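Local coordinates for metallo-beta-lactamase domain-containing protein 1 (Thermotoga maritima, PDB 1ZTC) that probably acts as a metal-dependent endoribonuclease of the metallo-beta-lactamase superfamily, hydrolysing RNA, with two nickel ions bound here in its active site, at residues L78-H83 with R154-F159; N89-E94 with S121-S126; F98-V103 with K128-L133. All blocks are in the same frame, centred on the assembly; numbering follows the deposited sequence.

Contact 1. Residues L78-H83 with R154-F159. With NI (nickel (II) ion), chain F; PO4 (phosphate ion), chain G.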
loop_
_atom_site.group_PDB
_atom_site.type_symbol
_atom_site.label_atom_id
_atom_site.label_comp_id
_atom_site.label_asym_id
_atom_site.label_seq_id
_atom_site.Cartn_x
_atom_site.Cartn_y
_atom_site.Cartn_z
ATOM N N LEU A 78 -12.354 3.796 23.437
ATOM C CA LEU A 78 -13.178 4.891 22.929
ATOM C C LEU A 78 -12.998 5.035 21.417
ATOM O O LEU A 78 -11.901 4.817 20.878
ATOM C CB LEU A 78 -12.834 6.200 23.638
ATOM C CG LEU A 78 -12.967 6.181 25.162
ATOM C CD1 LEU A 78 -11.694 5.702 25.830
ATOM C CD2 LEU A 78 -13.303 7.556 25.671
ATOM N N PHE A 79 -14.087 5.393 20.747
ATOM C CA PHE A 79 -14.087 5.583 19.308
ATOM C C PHE A 79 -14.369 7.024 18.935
ATOM O O PHE A 79 -15.366 7.602 19.355
ATOM C CB PHE A 79 -15.163 4.727 18.629
ATOM C CG PHE A 79 -15.097 3.256 18.951
ATOM C CD1 PHE A 79 -13.933 2.527 18.719
ATOM C CD2 PHE A 79 -16.226 2.587 19.415
ATOM C CE1 PHE A 79 -13.874 1.167 18.989
ATOM C CE2 PHE A 79 -16.175 1.238 19.691
ATOM C CZ PHE A 79 -14.988 0.515 19.463
ATOM N N THR A 80 -13.515 7.596 18.097
ATOM C CA THR A 80 -13.857 8.850 17.454
ATOM C C THR A 80 -15.116 8.659 16.629
ATOM O O THR A 80 -16.036 9.457 16.697
ATOM C CB THR A 80 -12.718 9.393 16.592
ATOM O OG1 THR A 80 -12.363 8.453 15.575
ATOM C CG2 THR A 80 -11.525 9.711 17.476
ATOM N N HIS A 81 -15.173 7.565 15.875
ATOM C CA HIS A 81 -16.358 7.255 15.130
ATOM C C HIS A 81 -16.355 5.824 14.616
ATOM O O HIS A 81 -15.336 5.142 14.662
ATOM C CB HIS A 81 -16.507 8.235 13.970
ATOM C CG HIS A 81 -15.442 8.131 12.931
ATOM N ND1 HIS A 81 -14.101 8.276 13.213
ATOM C CD2 HIS A 81 -15.532 7.954 11.595
ATOM C CE1 HIS A 81 -13.415 8.199 12.095
ATOM N NE2 HIS A 81 -14.258 7.991 11.104
ATOM N N VAL A 82 -17.488 5.409 14.060
ATOM C CA VAL A 82 -17.703 4.036 13.668
ATOM C C VAL A 82 -17.378 3.852 12.197
ATOM O O VAL A 82 -18.260 3.782 11.364
ATOM C CB VAL A 82 -19.143 3.627 14.014
ATOM C CG1 VAL A 82 -19.393 2.154 13.581
ATOM C CG2 VAL A 82 -19.339 3.812 15.483
ATOM N N HIS A 83 -16.079 3.863 11.892
ATOM C CA HIS A 83 -15.560 3.521 10.593
ATOM C C HIS A 83 -14.581 2.407 10.847
ATOM O O HIS A 83 -13.782 2.453 11.811
ATOM C CB HIS A 83 -14.896 4.701 9.845
ATOM C CG HIS A 83 -15.880 5.638 9.197
ATOM N ND1 HIS A 83 -15.504 6.817 8.580
ATOM C CD2 HIS A 83 -17.237 5.600 9.121
ATOM C CE1 HIS A 83 -16.582 7.452 8.143
ATOM N NE2 HIS A 83 -17.645 6.734 8.458
ATOM N N ARG A 154 -22.038 11.630 11.732
ATOM C CA ARG A 154 -22.941 12.175 12.748
ATOM C C ARG A 154 -22.502 11.824 14.172
ATOM O O ARG A 154 -22.770 12.567 15.116
ATOM C CB ARG A 154 -24.371 11.675 12.535
ATOM C CG ARG A 154 -24.559 10.158 12.836
ATOM C CD ARG A 154 -25.896 9.605 12.361
ATOM N NE ARG A 154 -25.923 9.438 10.909
ATOM C CZ ARG A 154 -26.965 8.994 10.218
ATOM N NH1 ARG A 154 -28.100 8.680 10.833
ATOM N NH2 ARG A 154 -26.871 8.877 8.895
ATOM N N GLU A 155 -21.838 10.683 14.336
ATOM C CA GLU A 155 -21.435 10.212 15.677
ATOM C C GLU A 155 -20.017 10.624 16.079
ATOM O O GLU A 155 -19.482 10.172 17.099
ATOM C CB GLU A 155 -21.579 8.693 15.763
ATOM C CG GLU A 155 -20.456 7.840 15.147
ATOM C CD GLU A 155 -20.546 7.688 13.629
ATOM O OE1 GLU A 155 -21.444 8.305 12.988
ATOM O OE2 GLU A 155 -19.729 6.909 13.090
ATOM N N HIS A 156 -19.404 11.489 15.280
ATOM C CA HIS A 156 -17.995 11.734 15.402
ATOM C C HIS A 156 -17.645 12.527 16.666
ATOM O O HIS A 156 -18.263 13.564 16.988
ATOM C CB HIS A 156 -17.444 12.432 14.150
ATOM C CG HIS A 156 -15.946 12.490 14.128
ATOM N ND1 HIS A 156 -15.226 13.430 14.845
ATOM C CD2 HIS A 156 -15.030 11.685 13.526
ATOM C CE1 HIS A 156 -13.933 13.203 14.669
ATOM N NE2 HIS A 156 -13.789 12.147 13.876
ATOM N N LEU A 157 -16.605 12.053 17.338
ATOM C CA LEU A 157 -16.088 12.645 18.566
ATOM C C LEU A 157 -14.612 12.957 18.450
ATOM O O LEU A 157 -13.852 12.229 17.783
ATOM C CB LEU A 157 -16.236 11.662 19.731
ATOM C CG LEU A 157 -17.642 11.202 20.122
ATOM C CD1 LEU A 157 -17.515 10.083 21.149
ATOM C CD2 LEU A 157 -18.510 12.328 20.637
ATOM N N SER A 158 -14.214 14.029 19.144
ATOM C CA SER A 158 -12.815 14.356 19.377
ATOM C C SER A 158 -12.588 14.343 20.900
ATOM O O SER A 158 -13.521 14.570 21.692
ATOM C CB SER A 158 -12.437 15.709 18.736
ATOM O OG SER A 158 -12.756 15.751 17.341
ATOM N N PHE A 159 -11.353 14.048 21.294
ATOM C CA PHE A 159 -10.991 13.894 22.697
ATOM C C PHE A 159 -9.778 14.758 23.077
ATOM O O PHE A 159 -8.730 14.699 22.439
ATOM C CB PHE A 159 -10.652 12.446 23.013
ATOM C CG PHE A 159 -11.721 11.476 22.662
ATOM C CD1 PHE A 159 -12.821 11.300 23.500
ATOM C CD2 PHE A 159 -11.650 10.745 21.484
ATOM C CE1 PHE A 159 -13.833 10.401 23.175
ATOM C CE2 PHE A 159 -12.649 9.852 21.152
ATOM C CZ PHE A 159 -13.751 9.671 21.992
HETATM NI NI NI F . -13.801 8.126 9.006
HETATM P P PO4 G . -23.372 10.486 8.245
HETATM O O1 PO4 G . -24.833 10.729 8.014
HETATM O O2 PO4 G . -22.930 9.273 7.497
HETATM O O3 PO4 G . -23.131 10.133 9.688
HETATM O O4 PO4 G . -22.618 11.731 7.855
HETATM O O HOH W 1 -18.311 7.969 18.626
HETATM O O HOH W 2 -20.640 5.268 11.094
HETATM O O HOH W 3 -12.486 6.411 8.660
HETATM O O HOH W 4 -13.024 8.156 6.705
#

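Contact 2. Residues N89-E94 with S121-S126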
loop_
_atom_site.group_PDB
_atom_site.type_symbol
_atom_site.label_atom_id
_atom_site.label_comp_id
_atom_site.label_asym_id
_atom_site.label_seq_id
_atom_site.Cartn_x
_atom_site.Cartn_y
_atom_site.Cartn_z
ATOM N N ASN A 89 -10.158 -3.457 15.264
ATOM C CA ASN A 89 -9.358 -4.147 16.293
ATOM C C ASN A 89 -10.050 -4.219 17.647
ATOM O O ASN A 89 -9.561 -4.895 18.552
ATOM C CB ASN A 89 -7.941 -3.523 16.440
ATOM C CG ASN A 89 -7.066 -3.756 15.239
ATOM O OD1 ASN A 89 -7.294 -4.681 14.483
ATOM N ND2 ASN A 89 -6.011 -2.939 15.081
ATOM N N SER A 90 -11.189 -3.536 17.783
ATOM C CA SER A 90 -12.043 -3.648 18.988
ATOM C C SER A 90 -12.402 -5.105 19.302
ATOM O O SER A 90 -12.620 -5.459 20.451
ATOM C CB SER A 90 -13.306 -2.820 18.795
ATOM O OG SER A 90 -14.150 -3.332 17.758
ATOM N N VAL A 91 -12.451 -5.961 18.278
ATOM C CA VAL A 91 -12.727 -7.374 18.457
ATOM C C VAL A 91 -11.696 -8.093 19.342
ATOM O O VAL A 91 -11.971 -9.169 19.882
ATOM C CB VAL A 91 -12.885 -8.122 17.090
ATOM C CG1 VAL A 91 -13.960 -7.477 16.250
ATOM C CG2 VAL A 91 -11.536 -8.175 16.288
ATOM N N LEU A 92 -10.523 -7.494 19.521
ATOM C CA LEU A 92 -9.477 -8.083 20.369
ATOM C C LEU A 92 -9.693 -7.893 21.869
ATOM O O LEU A 92 -9.124 -8.632 22.655
ATOM C CB LEU A 92 -8.114 -7.505 20.008
ATOM C CG LEU A 92 -7.624 -7.808 18.590
ATOM C CD1 LEU A 92 -6.447 -6.933 18.231
ATOM C CD2 LEU A 92 -7.295 -9.280 18.455
ATOM N N PHE A 93 -10.494 -6.908 22.259
ATOM C CA PHE A 93 -10.563 -6.498 23.663
ATOM C C PHE A 93 -11.875 -6.974 24.304
ATOM O O PHE A 93 -12.873 -6.270 24.328
ATOM C CB PHE A 93 -10.347 -4.997 23.775
ATOM C CG PHE A 93 -9.148 -4.521 23.010
ATOM C CD1 PHE A 93 -7.881 -4.933 23.376
ATOM C CD2 PHE A 93 -9.290 -3.739 21.886
ATOM C CE1 PHE A 93 -6.770 -4.555 22.631
ATOM C CE2 PHE A 93 -8.193 -3.349 21.149
ATOM C CZ PHE A 93 -6.925 -3.751 21.534
ATOM N N GLU A 94 -11.829 -8.176 24.854
ATOM C CA GLU A 94 -13.016 -8.853 25.371
ATOM C C GLU A 94 -13.453 -8.328 26.729
ATOM O O GLU A 94 -14.576 -8.600 27.166
ATOM C CB GLU A 94 -12.761 -10.363 25.593
ATOM C CG GLU A 94 -11.841 -11.109 24.597
ATOM C CD GLU A 94 -12.571 -11.805 23.464
ATOM O OE1 GLU A 94 -13.785 -12.089 23.595
ATOM O OE2 GLU A 94 -11.906 -12.083 22.439
ATOM N N SER A 121 -21.439 -5.105 11.170
ATOM C CA SER A 121 -22.357 -5.709 12.118
ATOM C C SER A 121 -21.681 -6.657 13.073
ATOM O O SER A 121 -22.001 -6.655 14.257
ATOM C CB SER A 121 -23.435 -6.481 11.392
ATOM O OG SER A 121 -24.140 -5.574 10.587
ATOM N N LYS A 122 -20.766 -7.482 12.554
ATOM C CA LYS A 122 -20.032 -8.405 13.404
ATOM C C LYS A 122 -19.153 -7.664 14.406
ATOM O O LYS A 122 -19.107 -8.019 15.554
ATOM C CB LYS A 122 -19.225 -9.371 12.556
ATOM C CG LYS A 122 -20.161 -10.357 11.823
ATOM C CD LYS A 122 -19.403 -11.121 10.699
ATOM C CE LYS A 122 -19.195 -12.593 11.010
ATOM N NZ LYS A 122 -20.378 -13.250 11.642
ATOM N N VAL A 123 -18.452 -6.642 13.965
ATOM C CA VAL A 123 -17.610 -5.863 14.881
ATOM C C VAL A 123 -18.452 -5.221 15.977
ATOM O O VAL A 123 -18.200 -5.397 17.157
ATOM C CB VAL A 123 -16.830 -4.746 14.131
ATOM C CG1 VAL A 123 -16.084 -3.846 15.120
ATOM C CG2 VAL A 123 -15.860 -5.354 13.158
ATOM N N ILE A 124 -19.488 -4.504 15.567
ATOM C CA ILE A 124 -20.352 -3.780 16.494
ATOM C C ILE A 124 -21.014 -4.716 17.487
ATOM O O ILE A 124 -21.098 -4.396 18.654
ATOM C CB ILE A 124 -21.423 -2.983 15.743
ATOM C CG1 ILE A 124 -20.782 -1.809 15.012
ATOM C CG2 ILE A 124 -22.567 -2.505 16.678
ATOM C CD1 ILE A 124 -21.633 -1.243 13.898
ATOM N N SER A 125 -21.440 -5.896 17.019
ATOM C CA SER A 125 -22.030 -6.910 17.889
ATOM C C SER A 125 -21.099 -7.462 18.948
ATOM O O SER A 125 -21.562 -8.044 19.910
ATOM C CB SER A 125 -22.514 -8.098 17.055
ATOM O OG SER A 125 -23.636 -7.691 16.318
ATOM N N SER A 126 -19.797 -7.339 18.744
ATOM C CA SER A 126 -18.839 -7.859 19.688
ATOM C C SER A 126 -18.720 -6.987 20.935
ATOM O O SER A 126 -18.157 -7.431 21.931
ATOM C CB SER A 126 -17.464 -8.014 19.008
ATOM O OG SER A 126 -16.763 -6.773 18.877
HETATM O O HOH W 5 -15.168 -6.447 20.993
HETATM O O HOH W 6 -15.269 -7.200 23.256
#

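Contact 3. Residues F98-V103 with K128-L133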
loop_
_atom_site.group_PDB
_atom_site.type_symbol
_atom_site.label_atom_id
_atom_site.label_comp_id
_atom_site.label_asym_id
_atom_site.label_seq_id
_atom_site.Cartn_x
_atom_site.Cartn_y
_atom_site.Cartn_z
ATOM N N PHE A 98 -16.700 -0.154 25.995
ATOM C CA PHE A 98 -16.620 0.618 24.779
ATOM C C PHE A 98 -17.400 1.899 24.883
ATOM O O PHE A 98 -18.495 1.898 25.421
ATOM C CB PHE A 98 -17.127 -0.226 23.603
ATOM C CG PHE A 98 -16.282 -1.429 23.354
ATOM C CD1 PHE A 98 -15.100 -1.309 22.643
ATOM C CD2 PHE A 98 -16.631 -2.670 23.881
ATOM C CE1 PHE A 98 -14.273 -2.397 22.434
ATOM C CE2 PHE A 98 -15.802 -3.773 23.678
ATOM C CZ PHE A 98 -14.618 -3.626 22.951
ATOM N N TYR A 99 -16.837 2.997 24.356
ATOM C CA TYR A 99 -17.475 4.327 24.449
ATOM C C TYR A 99 -17.621 4.889 23.059
ATOM O O TYR A 99 -16.650 4.935 22.296
ATOM C CB TYR A 99 -16.642 5.313 25.280
ATOM C CG TYR A 99 -16.323 4.875 26.689
ATOM C CD1 TYR A 99 -15.452 3.825 26.915
ATOM C CD2 TYR A 99 -16.843 5.547 27.794
ATOM C CE1 TYR A 99 -15.122 3.423 28.176
ATOM C CE2 TYR A 99 -16.530 5.134 29.094
ATOM C CZ TYR A 99 -15.660 4.064 29.263
ATOM O OH TYR A 99 -15.300 3.613 30.506
ATOM N N VAL A 100 -18.824 5.355 22.761
ATOM C CA VAL A 100 -19.188 5.786 21.415
ATOM C C VAL A 100 -20.374 6.746 21.530
ATOM O O VAL A 100 -21.183 6.613 22.450
ATOM C CB VAL A 100 -19.558 4.539 20.504
ATOM C CG1 VAL A 100 -20.742 3.811 21.033
ATOM C CG2 VAL A 100 -19.790 4.916 19.058
ATOM N N HIS A 101 -20.465 7.701 20.605
ATOM C CA HIS A 101 -21.579 8.638 20.599
ATOM C C HIS A 101 -22.882 7.924 20.287
ATOM O O HIS A 101 -22.959 7.109 19.357
ATOM C CB HIS A 101 -21.356 9.792 19.600
ATOM C CG HIS A 101 -22.333 10.922 19.777
ATOM N ND1 HIS A 101 -23.644 10.840 19.366
ATOM C CD2 HIS A 101 -22.206 12.126 20.391
ATOM C CE1 HIS A 101 -24.278 11.955 19.694
ATOM N NE2 HIS A 101 -23.423 12.754 20.310
ATOM N N GLU A 102 -23.918 8.257 21.054
ATOM C CA GLU A 102 -25.208 7.570 20.996
ATOM C C GLU A 102 -25.861 7.521 19.611
ATOM O O GLU A 102 -26.576 6.567 19.286
ATOM C CB GLU A 102 -26.186 8.204 22.010
ATOM C CG GLU A 102 -26.412 9.713 21.821
ATOM C CD GLU A 102 -27.421 10.305 22.777
ATOM O OE1 GLU A 102 -27.957 9.579 23.647
ATOM O OE2 GLU A 102 -27.671 11.520 22.650
ATOM N N VAL A 103 -25.576 8.505 18.765
ATOM C CA VAL A 103 -26.263 8.621 17.491
ATOM C C VAL A 103 -25.779 7.567 16.462
ATOM O O VAL A 103 -26.373 7.419 15.409
ATOM C CB VAL A 103 -26.217 10.115 17.004
ATOM C CG1 VAL A 103 -24.906 10.465 16.426
ATOM C CG2 VAL A 103 -27.300 10.426 16.026
ATOM N N LYS A 128 -19.809 -5.879 24.113
ATOM C CA LYS A 128 -20.795 -6.343 25.095
ATOM C C LYS A 128 -21.144 -5.260 26.130
ATOM O O LYS A 128 -22.269 -5.167 26.542
ATOM C CB LYS A 128 -20.333 -7.647 25.759
ATOM C CG LYS A 128 -20.028 -8.808 24.769
ATOM C CD LYS A 128 -21.213 -9.137 23.815
ATOM C CE LYS A 128 -20.776 -10.061 22.655
ATOM N NZ LYS A 128 -21.824 -10.262 21.590
ATOM N N ASN A 129 -20.187 -4.425 26.513
ATOM C CA ASN A 129 -20.464 -3.330 27.431
ATOM C C ASN A 129 -20.125 -2.033 26.747
ATOM O O ASN A 129 -18.952 -1.778 26.383
ATOM C CB ASN A 129 -19.663 -3.478 28.712
ATOM C CG ASN A 129 -20.001 -4.753 29.443
ATOM O OD1 ASN A 129 -19.247 -5.721 29.391
ATOM N ND2 ASN A 129 -21.161 -4.777 30.090
ATOM N N VAL A 130 -21.155 -1.214 26.576
ATOM C CA VAL A 130 -21.073 0.017 25.818
ATOM C C VAL A 130 -21.593 1.193 26.635
ATOM O O VAL A 130 -22.671 1.119 27.222
ATOM C CB VAL A 130 -21.890 -0.107 24.515
ATOM C CG1 VAL A 130 -21.797 1.167 23.708
ATOM C CG2 VAL A 130 -21.397 -1.312 23.682
ATOM N N VAL A 131 -20.820 2.268 26.674
ATOM C CA VAL A 131 -21.266 3.527 27.251
ATOM C C VAL A 131 -21.568 4.479 26.110
ATOM O O VAL A 131 -20.714 4.716 25.260
ATOM C CB VAL A 131 -20.191 4.121 28.167
ATOM C CG1 VAL A 131 -20.555 5.563 28.596
ATOM C CG2 VAL A 131 -20.059 3.230 29.400
ATOM N N LEU A 132 -22.799 4.996 26.083
ATOM C CA LEU A 132 -23.215 5.928 25.038
ATOM C C LEU A 132 -22.919 7.355 25.460
ATOM O O LEU A 132 -23.323 7.776 26.530
ATOM C CB LEU A 132 -24.712 5.744 24.724
ATOM C CG LEU A 132 -25.058 4.315 24.283
ATOM C CD1 LEU A 132 -26.559 4.181 24.161
ATOM C CD2 LEU A 132 -24.387 3.904 22.989
ATOM N N LEU A 133 -22.183 8.083 24.632
ATOM C CA LEU A 133 -21.803 9.463 24.917
ATOM C C LEU A 133 -22.659 10.447 24.115
ATOM O O LEU A 133 -23.267 10.083 23.075
ATOM C CB LEU A 133 -20.326 9.670 24.581
ATOM C CG LEU A 133 -19.346 8.784 25.355
ATOM C CD1 LEU A 133 -17.938 8.954 24.811
ATOM C CD2 LEU A 133 -19.414 9.083 26.880
HETATM O O HOH W 7 -26.163 9.115 26.366
#

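Contact 1. Residues L78-H83 with R154-F159
H81 meets H156 obliquely: H156 CD2 sits over one face of the H81 ring, toward its rim and 3.5 Å from H81 ND1, the planes at 46°. H81 NE2 binds nickel at 2.1 Å and H83 ND1 at 2.2 Å; H152, D174 and two waters complete this site. Both histidines belong to the HxHxDH signature of the metallo-beta-lactamase fold, whose D85 and H86 serve the second nickel. H81 ND1 donates in its ring plane to T80 OG1 (2.9 Å), a hydroxyl also bonded to D50. T80 O takes L157 N at 2.7 Å, tying the loop to strand 157-163, while T80 CG2 lies at the edge of the F159 ring. T149 and D174 hold the two nitrogens of H156. E155, its chain folded back at CG (chi2 -80°), uses the anti lone pair of OE2 to receive V82 N at 2.9 Å, and a water joins that oxygen to V82 O; OE1 pairs with K107. R154 binds a phosphate, probably from the crystallisation liquor, through its backbone N, NE and NH2; K107, and K187 of the second subunit, also hold it. Engaging H81 ND1 as donor probably helps fix the ring, consistent with NE2 binding nickel.

Contact 2. Residues N89-E94 with S121-S126
The 3-10 turn at N89-L92 passes the C-terminal part of helix 114-125 with V91 and V123 nearest, their CA atoms 6.2 Å apart, and no direct hydrogen bond spans the gap. The closest approach is S90 OG to V123 CG1 at 3.3 Å, a methyl laid against a hydroxyl. Serine suits this buried place because its short hydroxyl has both I87 O and W127 NE1 as partners while V123 CG1 packs against it. Beside it V91 CG1 lies 4.2 Å from V123 CG2, and 3.9 Å from S126 OG. The branched V123, on the crossover helix of the beta-alpha-beta unit that links strands 97-101 and 130-133, also rests on L84 and I87. S126 lies near the C-terminal end of that helix, a few residues before strand 130-133. Its OG, placed between its own N and carbonyl carbon (chi1 78°), turns back to donate to V123 O at 2.6 Å in the carbonyl plane, and V123 O accepts S126 N as well. S126 OG also accepts a hydrogen bond from a water, 2.7 Å away, which lies 2.8 Å from S90 O and thus bridges the segments. At the interface with the third subunit, I119 of that subunit packs on V91 and L92, and E94 and K122 form salt bridges with its K122 and E94 respectively.

Contact 3. Residues F98-V103 with K128-L133
F98 to H101 run parallel to V130 to L133 as the two neighbouring strands of a beta-alpha-beta crossover, joined through helix 114-125; their axes diverge by 27°, and strand 130-133 is the outermost of its sheet within this chain. Five backbone bonds alternate in the parallel pattern, from F98 N to N129 O (2.8 Å) through V131 N to F98 O (2.7 Å), on to E102 N to L133 O. The V100 N to V131 O bond is the longest of them at 3.2 Å. The tight part is built on the buried Y99, V100 and L133, with V130 and V131 leaning on them. On one face Y99 and V131 lie side by side, Y99 CD2 being 3.7 Å from V131 CB, and L133 CD1 closes in on Y99 CB at 3.9 Å; L133 reaches L157 of the other sheet, so a long aliphatic chain fits the buried interface, and the tyrosine hydroxyl is spent on D76. On the opposite face the branched V100 and V130 pack through their CG1 methyls, V100 also meeting V82, and F98 stacks on W127. The side chains of K128 and N129 stand off from the first strand, although N129 O is held by F98 N. L132 is exposed, its CB touching E102 CB and its CD2 lying beside V100 CG1. There E102 pairs with K134, and a water bridges E102 OE1 and L132 O. At the far end H101, with CG anti to its backbone N (chi1 -168°), presents a ring face to a carbonyl: L133 O hangs above the ring centre, 3.5 Å from H101 CG.

Reading from the N terminus, the chain leaves strand 76-78 into residues 78-83 and meets them again at 154-159 some seventy residues later, so contact 1 closes the longest loop and joins the metal-bearing end of one sheet to strand 157-163 of the other. Contacts 2 and 3 are nested within that loop. Their segments alternate, 89-94, 98-103, 121-126 and 128-133, so the two loops cross: contact 2 sets the turn before strand 97-101 against the crossover helix, and contact 3 pairs that strand with the one after the helix. A probable backbone hydrogen bond from F79 N to Y99 O joins contacts 1 and 3, F79 packs on S90 of contact 2, and F98 lies against S90 and F93.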